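Local structure of cGAS/DncV-like nucleotidyltransferase in E. coli homolog (Rhodothermus marinus SG0.5JP17-172, 6E0K) at residues Gln7-Gly15 and Arg191-Tyr199; Tyr213-Asn221 and Phe250-Phe260. The protein synthesises from UTP and ATP the second messenger 3',3'-cUAMP, which triggers abortive infection in CBASS antiphage defence. All blocks are in the same frame, centred on the assembly; numbering follows the deposited sequence.

Interaction 1 (Gln7-Gly15 and Arg191-Tyr199)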
# COMPACT_ATOMS: atom_id res chain seq x y z
N GLN A 7 16.76 -19.23 -7.90
CA GLN A 7 16.98 -18.02 -7.11
C GLN A 7 15.78 -17.09 -7.22
O GLN A 7 15.32 -16.54 -6.21
CB GLN A 7 18.25 -17.31 -7.58
CG GLN A 7 18.55 -16.02 -6.82
CD GLN A 7 18.80 -16.26 -5.34
OE1 GLN A 7 19.89 -16.67 -4.95
NE2 GLN A 7 17.78 -16.03 -4.52
N LEU A 8 15.27 -16.88 -8.43
CA LEU A 8 14.08 -16.04 -8.58
C LEU A 8 12.90 -16.65 -7.84
O LEU A 8 12.12 -15.92 -7.22
CB LEU A 8 13.76 -15.87 -10.06
CG LEU A 8 14.88 -15.22 -10.88
CD1 LEU A 8 14.49 -15.23 -12.35
CD2 LEU A 8 15.12 -13.79 -10.40
N GLU A 9 12.76 -17.97 -7.88
CA GLU A 9 11.64 -18.61 -7.19
C GLU A 9 11.75 -18.41 -5.68
O GLU A 9 10.74 -18.14 -5.02
CB GLU A 9 11.57 -20.09 -7.54
CG GLU A 9 10.22 -20.76 -7.20
CD GLU A 9 10.09 -21.13 -5.73
OE1 GLU A 9 11.12 -21.36 -5.06
OE2 GLU A 9 8.94 -21.18 -5.24
N ARG A 10 12.95 -18.54 -5.11
CA ARG A 10 13.12 -18.25 -3.69
C ARG A 10 12.73 -16.81 -3.37
O ARG A 10 12.06 -16.54 -2.36
CB ARG A 10 14.57 -18.52 -3.27
CG ARG A 10 14.89 -19.99 -3.03
CD ARG A 10 16.19 -20.14 -2.25
NE ARG A 10 17.34 -19.60 -2.97
CZ ARG A 10 17.97 -20.24 -3.95
NH1 ARG A 10 17.57 -21.44 -4.32
NH2 ARG A 10 19.01 -19.67 -4.56
N TRP A 11 13.15 -15.87 -4.22
CA TRP A 11 12.79 -14.48 -4.01
C TRP A 11 11.29 -14.24 -4.10
O TRP A 11 10.79 -13.27 -3.54
CB TRP A 11 13.52 -13.61 -5.03
CG TRP A 11 14.97 -13.35 -4.72
CD1 TRP A 11 15.61 -13.51 -3.52
CD2 TRP A 11 15.95 -12.84 -5.63
NE1 TRP A 11 16.94 -13.14 -3.64
CE2 TRP A 11 17.16 -12.73 -4.93
CE3 TRP A 11 15.91 -12.47 -6.98
CZ2 TRP A 11 18.34 -12.29 -5.53
CZ3 TRP A 11 17.08 -12.02 -7.58
CH2 TRP A 11 18.27 -11.94 -6.85
N SER A 12 10.55 -15.12 -4.79
CA SER A 12 9.11 -14.96 -4.89
C SER A 12 8.35 -15.41 -3.64
O SER A 12 7.14 -15.20 -3.58
CB SER A 12 8.55 -15.73 -6.10
OG SER A 12 8.42 -17.12 -5.79
N HIS A 13 9.02 -16.02 -2.66
CA HIS A 13 8.30 -16.54 -1.51
C HIS A 13 7.67 -15.42 -0.68
O HIS A 13 8.23 -14.33 -0.52
CB HIS A 13 9.22 -17.35 -0.61
CG HIS A 13 9.70 -18.61 -1.25
ND1 HIS A 13 10.68 -19.40 -0.68
CD2 HIS A 13 9.33 -19.24 -2.39
CE1 HIS A 13 10.90 -20.44 -1.46
NE2 HIS A 13 10.09 -20.37 -2.50
N GLN A 14 6.52 -15.73 -0.10
CA GLN A 14 5.84 -14.82 0.81
C GLN A 14 6.28 -15.09 2.24
O GLN A 14 6.45 -16.25 2.65
CB GLN A 14 4.33 -14.99 0.68
CG GLN A 14 3.52 -13.87 1.36
CD GLN A 14 2.03 -14.13 1.32
OE1 GLN A 14 1.54 -15.07 0.68
NE2 GLN A 14 1.28 -13.28 2.01
N GLY A 15 6.48 -14.02 3.01
CA GLY A 15 6.65 -14.17 4.44
C GLY A 15 5.39 -14.71 5.10
O GLY A 15 4.27 -14.63 4.57
N ARG A 191 6.71 -9.96 -5.26
CA ARG A 191 7.61 -10.36 -4.19
C ARG A 191 9.00 -10.65 -4.73
O ARG A 191 10.00 -10.30 -4.09
CB ARG A 191 7.04 -11.57 -3.45
CG ARG A 191 5.70 -11.23 -2.78
CD ARG A 191 5.23 -12.33 -1.83
NE ARG A 191 5.16 -13.63 -2.49
CZ ARG A 191 4.05 -14.24 -2.89
NH1 ARG A 191 2.85 -13.69 -2.68
NH2 ARG A 191 4.13 -15.42 -3.50
N MET A 192 9.08 -11.30 -5.90
CA MET A 192 10.37 -11.53 -6.55
C MET A 192 11.14 -10.23 -6.73
O MET A 192 12.32 -10.14 -6.37
CB MET A 192 10.16 -12.21 -7.89
CG MET A 192 11.47 -12.44 -8.65
SD MET A 192 11.19 -12.95 -10.36
CE MET A 192 10.52 -11.45 -11.08
N PHE A 193 10.49 -9.20 -7.27
CA PHE A 193 11.19 -7.94 -7.48
C PHE A 193 11.51 -7.24 -6.16
O PHE A 193 12.58 -6.63 -6.03
CB PHE A 193 10.39 -7.04 -8.40
CG PHE A 193 10.52 -7.40 -9.85
CD1 PHE A 193 11.75 -7.34 -10.49
CD2 PHE A 193 9.41 -7.80 -10.59
CE1 PHE A 193 11.88 -7.68 -11.83
CE2 PHE A 193 9.53 -8.12 -11.94
CZ PHE A 193 10.78 -8.07 -12.56
N LYS A 194 10.62 -7.32 -5.17
CA LYS A 194 10.95 -6.78 -3.85
C LYS A 194 12.19 -7.44 -3.27
O LYS A 194 13.06 -6.77 -2.71
CB LYS A 194 9.77 -6.94 -2.89
CG LYS A 194 8.67 -5.94 -3.08
CD LYS A 194 7.58 -6.25 -2.06
CE LYS A 194 6.50 -5.21 -2.01
NZ LYS A 194 5.78 -5.45 -0.71
N ASN A 195 12.26 -8.77 -3.33
CA ASN A 195 13.44 -9.45 -2.80
C ASN A 195 14.68 -9.19 -3.64
O ASN A 195 15.79 -9.11 -3.09
CB ASN A 195 13.17 -10.95 -2.68
CG ASN A 195 12.69 -11.36 -1.29
OD1 ASN A 195 13.22 -10.91 -0.27
ND2 ASN A 195 11.68 -12.21 -1.25
N ALA A 196 14.53 -9.05 -4.96
CA ALA A 196 15.68 -8.67 -5.78
C ALA A 196 16.21 -7.30 -5.37
O ALA A 196 17.42 -7.11 -5.19
CB ALA A 196 15.28 -8.68 -7.26
N ARG A 197 15.30 -6.34 -5.19
CA ARG A 197 15.65 -5.01 -4.70
C ARG A 197 16.38 -5.09 -3.36
O ARG A 197 17.44 -4.48 -3.17
CB ARG A 197 14.37 -4.17 -4.58
CG ARG A 197 14.51 -2.84 -3.84
CD ARG A 197 13.17 -2.49 -3.19
NE ARG A 197 12.85 -3.48 -2.19
CZ ARG A 197 11.70 -3.57 -1.51
NH1 ARG A 197 10.69 -2.72 -1.69
NH2 ARG A 197 11.58 -4.55 -0.62
N THR A 198 15.80 -5.81 -2.40
CA THR A 198 16.37 -5.88 -1.05
C THR A 198 17.72 -6.59 -1.05
O THR A 198 18.63 -6.20 -0.31
CB THR A 198 15.37 -6.54 -0.12
OG1 THR A 198 14.23 -5.68 -0.01
CG2 THR A 198 15.96 -6.79 1.27
N TYR A 199 17.88 -7.61 -1.89
CA TYR A 199 19.19 -8.24 -2.07
C TYR A 199 20.24 -7.21 -2.48
O TYR A 199 21.36 -7.21 -1.94
CB TYR A 199 19.07 -9.37 -3.10
CG TYR A 199 20.38 -9.93 -3.60
CD1 TYR A 199 20.96 -9.46 -4.76
CD2 TYR A 199 21.00 -10.97 -2.94
CE1 TYR A 199 22.14 -9.98 -5.23
CE2 TYR A 199 22.18 -11.50 -3.41
CZ TYR A 199 22.74 -10.99 -4.55
OH TYR A 199 23.92 -11.51 -5.03
O HOH W 1 5.82 -17.72 -4.96
O HOH W 2 10.39 -13.64 1.01
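Trp11 plugs into helix 186-202 as a knob into a hole, its side chain set among Met192, Asn195, Ala196 and Tyr199, where the helical residues 7-11 cross those of 191-199 at 102° in the helical part of this cGAS/DncV-like nucleotidyltransferase. With CG beside its backbone N (chi1 -78°), the indole lies over the helix: CA of Ala196 makes a CH-pi contact 4.0 Å from the centroid of its six-membered ring, almost on the ring normal. The far corner, CZ2, sits over one face of the Tyr199 ring, 3.7 Å from its CG, the two ring planes inclined by 50°. Next to it, Met192 lays its sulfur against CB and CD2 of Leu8.

Two polar side chains bond to backbone carbonyls where the short helix gives way to loop. Asn195 ND2 donates an almost straight bond of 2.7 Å to Trp11 O and, through a water, also reaches His13 O. CB of Gln14, whose amide end bonds Asn54, lies over one face of the Arg191 guanidinium, toward its rim. Arg191, bent at chi3, grips side-on: both NE, at 2.8 Å, and NH2, at 3.0 Å, converge on the single carbonyl oxygen Ser12 O, which lies close to the guanidinium plane.

Interaction 2 (Tyr213-Asn221 and Phe250-Phe260); sequences YFLECLLYN and FRCQNGQDDLF
Asn221 turns CG away from its carbonyl carbon (chi1 -79°), and a chi2 of -88° lays its amide flat on the Phe250 ring, the planes only 5° apart. CB stands over the ring centre in a CH-pi contact, 3.5 Å from the centroid, and CG lies 3.4 Å from Phe250 CG. In this pose ND2 serves two backbone carbonyls, Arg251 O across the contact at 2.8 Å and Cys217 O of its own helix, while OD1 takes a weak bond from Arg251 N. Bonds at both ends of the amide thus fix its rotation and tie the end of the helix to the loop.

One turn back, Cys217 SG accepts a nearly straight hydrogen bond from Gln253 N at 3.6 Å, at the start of a type I turn, Cys252-Gly255. The extended side chain of Gln253, its CG anti to the backbone N, runs across the Tyr220 ring, with CG over its face 4.0 Å from the centroid; its amide bonds Tyr186 and His171. At the turn, Asn254 OD1 accepts from Gln256 N, an Asx turn, and also from Asp257 N, which extends it to an Asx motif, and two waters join this loop to Tyr213 OH. On the apolar side, CD1 of Leu259 fits between CB of Cys217, 3.7 Å away, and the Phe214 ring, and CD1 of Leu218 meets the edges of Phe250 and Phe260.

The irregular segment 250-260, between helices 231-244 and 269-285, lies along one side of helix 212-220. Phe250 also packs on Trp241 and Leu242 of helix 231-244, Phe260 on Ala272 of helix 269-285, whereas helix 186-202 touches helix 212-220 through Ile190 and Tyr186, and Gln256 OE1 bonds Lys138 NZ at the end of strand 127-138.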
# COMPACT_ATOMS: atom_id res chain seq x y z
N TYR A 213 5.35 0.34 -2.05
CA TYR A 213 4.09 0.76 -2.64
C TYR A 213 4.28 1.21 -4.09
O TYR A 213 3.51 0.83 -4.98
CB TYR A 213 3.46 1.86 -1.79
CG TYR A 213 2.24 2.50 -2.41
CD1 TYR A 213 1.01 1.87 -2.38
CD2 TYR A 213 2.33 3.75 -3.02
CE1 TYR A 213 -0.11 2.46 -2.92
CE2 TYR A 213 1.21 4.35 -3.58
CZ TYR A 213 -0.01 3.69 -3.53
OH TYR A 213 -1.15 4.27 -4.07
N PHE A 214 5.32 2.02 -4.34
CA PHE A 214 5.59 2.48 -5.70
C PHE A 214 5.93 1.32 -6.63
O PHE A 214 5.55 1.32 -7.81
CB PHE A 214 6.74 3.50 -5.70
CG PHE A 214 6.41 4.80 -5.03
CD1 PHE A 214 5.11 5.28 -4.98
CD2 PHE A 214 7.42 5.55 -4.45
CE1 PHE A 214 4.83 6.49 -4.37
CE2 PHE A 214 7.15 6.76 -3.83
CZ PHE A 214 5.85 7.23 -3.79
N LEU A 215 6.63 0.31 -6.10
CA LEU A 215 6.99 -0.83 -6.93
C LEU A 215 5.74 -1.63 -7.31
O LEU A 215 5.61 -2.06 -8.46
CB LEU A 215 8.01 -1.71 -6.20
CG LEU A 215 8.44 -2.98 -6.94
CD1 LEU A 215 9.02 -2.65 -8.29
CD2 LEU A 215 9.43 -3.74 -6.07
N GLU A 216 4.82 -1.82 -6.36
CA GLU A 216 3.55 -2.49 -6.68
C GLU A 216 2.80 -1.73 -7.76
O GLU A 216 2.30 -2.31 -8.72
CB GLU A 216 2.68 -2.63 -5.43
CG GLU A 216 3.22 -3.64 -4.44
CD GLU A 216 2.23 -4.05 -3.35
OE1 GLU A 216 0.99 -3.80 -3.45
OE2 GLU A 216 2.72 -4.61 -2.36
N CYS A 217 2.71 -0.40 -7.60
CA CYS A 217 2.01 0.41 -8.60
C CYS A 217 2.69 0.32 -9.96
O CYS A 217 2.01 0.26 -10.99
CB CYS A 217 1.92 1.86 -8.14
SG CYS A 217 0.84 2.13 -6.71
N LEU A 218 4.03 0.32 -9.99
CA LEU A 218 4.74 0.22 -11.25
C LEU A 218 4.39 -1.08 -11.96
O LEU A 218 4.05 -1.10 -13.15
CB LEU A 218 6.25 0.32 -11.01
CG LEU A 218 7.12 0.30 -12.26
CD1 LEU A 218 7.04 1.65 -12.97
CD2 LEU A 218 8.57 -0.05 -11.91
N LEU A 219 4.43 -2.19 -11.21
CA LEU A 219 4.14 -3.49 -11.80
C LEU A 219 2.67 -3.64 -12.18
O LEU A 219 2.35 -4.38 -13.13
CB LEU A 219 4.56 -4.59 -10.82
CG LEU A 219 6.08 -4.62 -10.60
CD1 LEU A 219 6.45 -5.52 -9.42
CD2 LEU A 219 6.84 -5.04 -11.86
N TYR A 220 1.78 -2.96 -11.47
CA TYR A 220 0.36 -3.02 -11.81
C TYR A 220 0.10 -2.56 -13.24
O TYR A 220 -0.83 -3.04 -13.89
CB TYR A 220 -0.45 -2.18 -10.82
CG TYR A 220 -1.93 -2.26 -11.11
CD1 TYR A 220 -2.67 -3.36 -10.71
CD2 TYR A 220 -2.57 -1.23 -11.78
CE1 TYR A 220 -4.02 -3.44 -10.97
CE2 TYR A 220 -3.92 -1.31 -12.06
CZ TYR A 220 -4.63 -2.41 -11.65
OH TYR A 220 -5.98 -2.49 -11.92
N ASN A 221 0.93 -1.65 -13.74
CA ASN A 221 0.74 -1.10 -15.07
C ASN A 221 1.24 -2.00 -16.19
O ASN A 221 0.99 -1.69 -17.37
CB ASN A 221 1.42 0.26 -15.15
CG ASN A 221 0.61 1.35 -14.50
OD1 ASN A 221 -0.23 1.95 -15.16
ND2 ASN A 221 0.81 1.58 -13.21
N PHE A 250 1.19 6.39 -16.09
CA PHE A 250 0.91 5.27 -15.20
C PHE A 250 0.03 5.72 -14.05
O PHE A 250 0.19 6.82 -13.50
CB PHE A 250 2.20 4.67 -14.63
CG PHE A 250 2.89 3.69 -15.55
CD1 PHE A 250 2.60 3.65 -16.91
CD2 PHE A 250 3.82 2.79 -15.04
CE1 PHE A 250 3.26 2.76 -17.75
CE2 PHE A 250 4.47 1.89 -15.86
CZ PHE A 250 4.18 1.87 -17.22
N ARG A 251 -0.91 4.87 -13.68
CA ARG A 251 -1.83 5.12 -12.59
C ARG A 251 -1.48 4.18 -11.45
O ARG A 251 -0.96 3.08 -11.67
CB ARG A 251 -3.27 4.90 -13.03
CG ARG A 251 -3.67 5.76 -14.21
CD ARG A 251 -4.00 7.15 -13.74
NE ARG A 251 -5.32 7.17 -13.11
CZ ARG A 251 -5.82 8.22 -12.47
NH1 ARG A 251 -5.11 9.34 -12.34
NH2 ARG A 251 -7.04 8.14 -11.94
N CYS A 252 -1.74 4.62 -10.23
CA CYS A 252 -1.57 3.74 -9.09
C CYS A 252 -2.54 2.57 -9.16
O CYS A 252 -3.55 2.61 -9.88
CB CYS A 252 -1.78 4.52 -7.79
SG CYS A 252 -0.39 5.65 -7.47
N GLN A 253 -2.22 1.52 -8.41
CA GLN A 253 -3.05 0.32 -8.40
C GLN A 253 -4.48 0.63 -7.94
O GLN A 253 -5.41 -0.07 -8.34
CB GLN A 253 -2.40 -0.74 -7.51
CG GLN A 253 -3.13 -2.08 -7.44
CD GLN A 253 -2.23 -3.17 -6.89
OE1 GLN A 253 -1.21 -3.49 -7.50
NE2 GLN A 253 -2.61 -3.75 -5.77
N ASN A 254 -4.67 1.67 -7.12
CA ASN A 254 -6.03 2.02 -6.70
C ASN A 254 -6.88 2.61 -7.82
O ASN A 254 -8.08 2.79 -7.62
CB ASN A 254 -6.02 2.98 -5.49
CG ASN A 254 -5.34 4.33 -5.78
OD1 ASN A 254 -5.36 4.83 -6.90
ND2 ASN A 254 -4.77 4.92 -4.74
N GLY A 255 -6.29 2.90 -8.98
CA GLY A 255 -7.02 3.45 -10.10
C GLY A 255 -7.38 4.92 -9.98
O GLY A 255 -8.05 5.45 -10.88
N GLN A 256 -6.95 5.59 -8.91
CA GLN A 256 -7.34 6.97 -8.65
C GLN A 256 -6.21 7.97 -8.83
O GLN A 256 -6.44 9.08 -9.33
CB GLN A 256 -7.90 7.13 -7.23
CG GLN A 256 -8.98 6.15 -6.86
CD GLN A 256 -10.04 6.01 -7.92
OE1 GLN A 256 -10.65 7.00 -8.35
NE2 GLN A 256 -10.27 4.78 -8.35
N ASP A 257 -5.01 7.63 -8.39
CA ASP A 257 -3.87 8.53 -8.31
C ASP A 257 -2.92 8.31 -9.48
O ASP A 257 -2.82 7.20 -10.02
CB ASP A 257 -3.08 8.33 -7.02
CG ASP A 257 -3.93 8.47 -5.76
OD1 ASP A 257 -4.84 9.32 -5.72
OD2 ASP A 257 -3.65 7.71 -4.80
N ASP A 258 -2.19 9.37 -9.83
CA ASP A 258 -1.05 9.22 -10.72
C ASP A 258 0.15 8.69 -9.95
O ASP A 258 0.41 9.11 -8.82
CB ASP A 258 -0.67 10.56 -11.36
CG ASP A 258 -1.65 11.00 -12.42
OD1 ASP A 258 -2.46 10.16 -12.86
OD2 ASP A 258 -1.59 12.18 -12.81
N LEU A 259 0.89 7.78 -10.58
CA LEU A 259 2.07 7.23 -9.93
C LEU A 259 3.21 8.24 -9.91
O LEU A 259 3.98 8.29 -8.94
CB LEU A 259 2.50 5.94 -10.63
CG LEU A 259 3.79 5.29 -10.11
CD1 LEU A 259 3.70 5.06 -8.60
CD2 LEU A 259 4.02 3.99 -10.84
N PHE A 260 3.35 9.05 -10.95
CA PHE A 260 4.48 9.94 -11.12
C PHE A 260 4.05 11.40 -11.04
O PHE A 260 3.04 11.80 -11.63
CB PHE A 260 5.19 9.68 -12.45
CG PHE A 260 5.73 8.29 -12.55
CD1 PHE A 260 6.75 7.88 -11.71
CD2 PHE A 260 5.21 7.39 -13.47
CE1 PHE A 260 7.24 6.61 -11.79
CE2 PHE A 260 5.70 6.10 -13.55
CZ PHE A 260 6.72 5.71 -12.70
O HOH W 3 -2.66 2.27 -5.30
O HOH W 4 -1.09 6.85 -4.37
O HOH W 5 -0.66 -5.64 -4.76
O HOH W 6 -2.43 3.01 -15.28

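In the fold
Helices 186-202 and 212-220, consecutive in the chain, join the two contacts, whose centres lie 20 Å apart. Interaction 1 fastens the N-terminal segment to the first helix, and interaction 2 lays the loop 250-260 against the second. Between them, Phe193 CD2 packs 3.9 Å from Leu219 CD1, and Lys194 CG lies 3.8 Å from Leu215 CD2. The ATP site adjoins this seam: Lys194, an ATP-binding residue, points NZ to 3.6 Å from Glu216 OE2, a long and weak ion pair, and also bonds Thr53 O. Glu216 bonds Thr53 OG1, and its side chain comes within about 5 Å of that of ATP-binding Ser48.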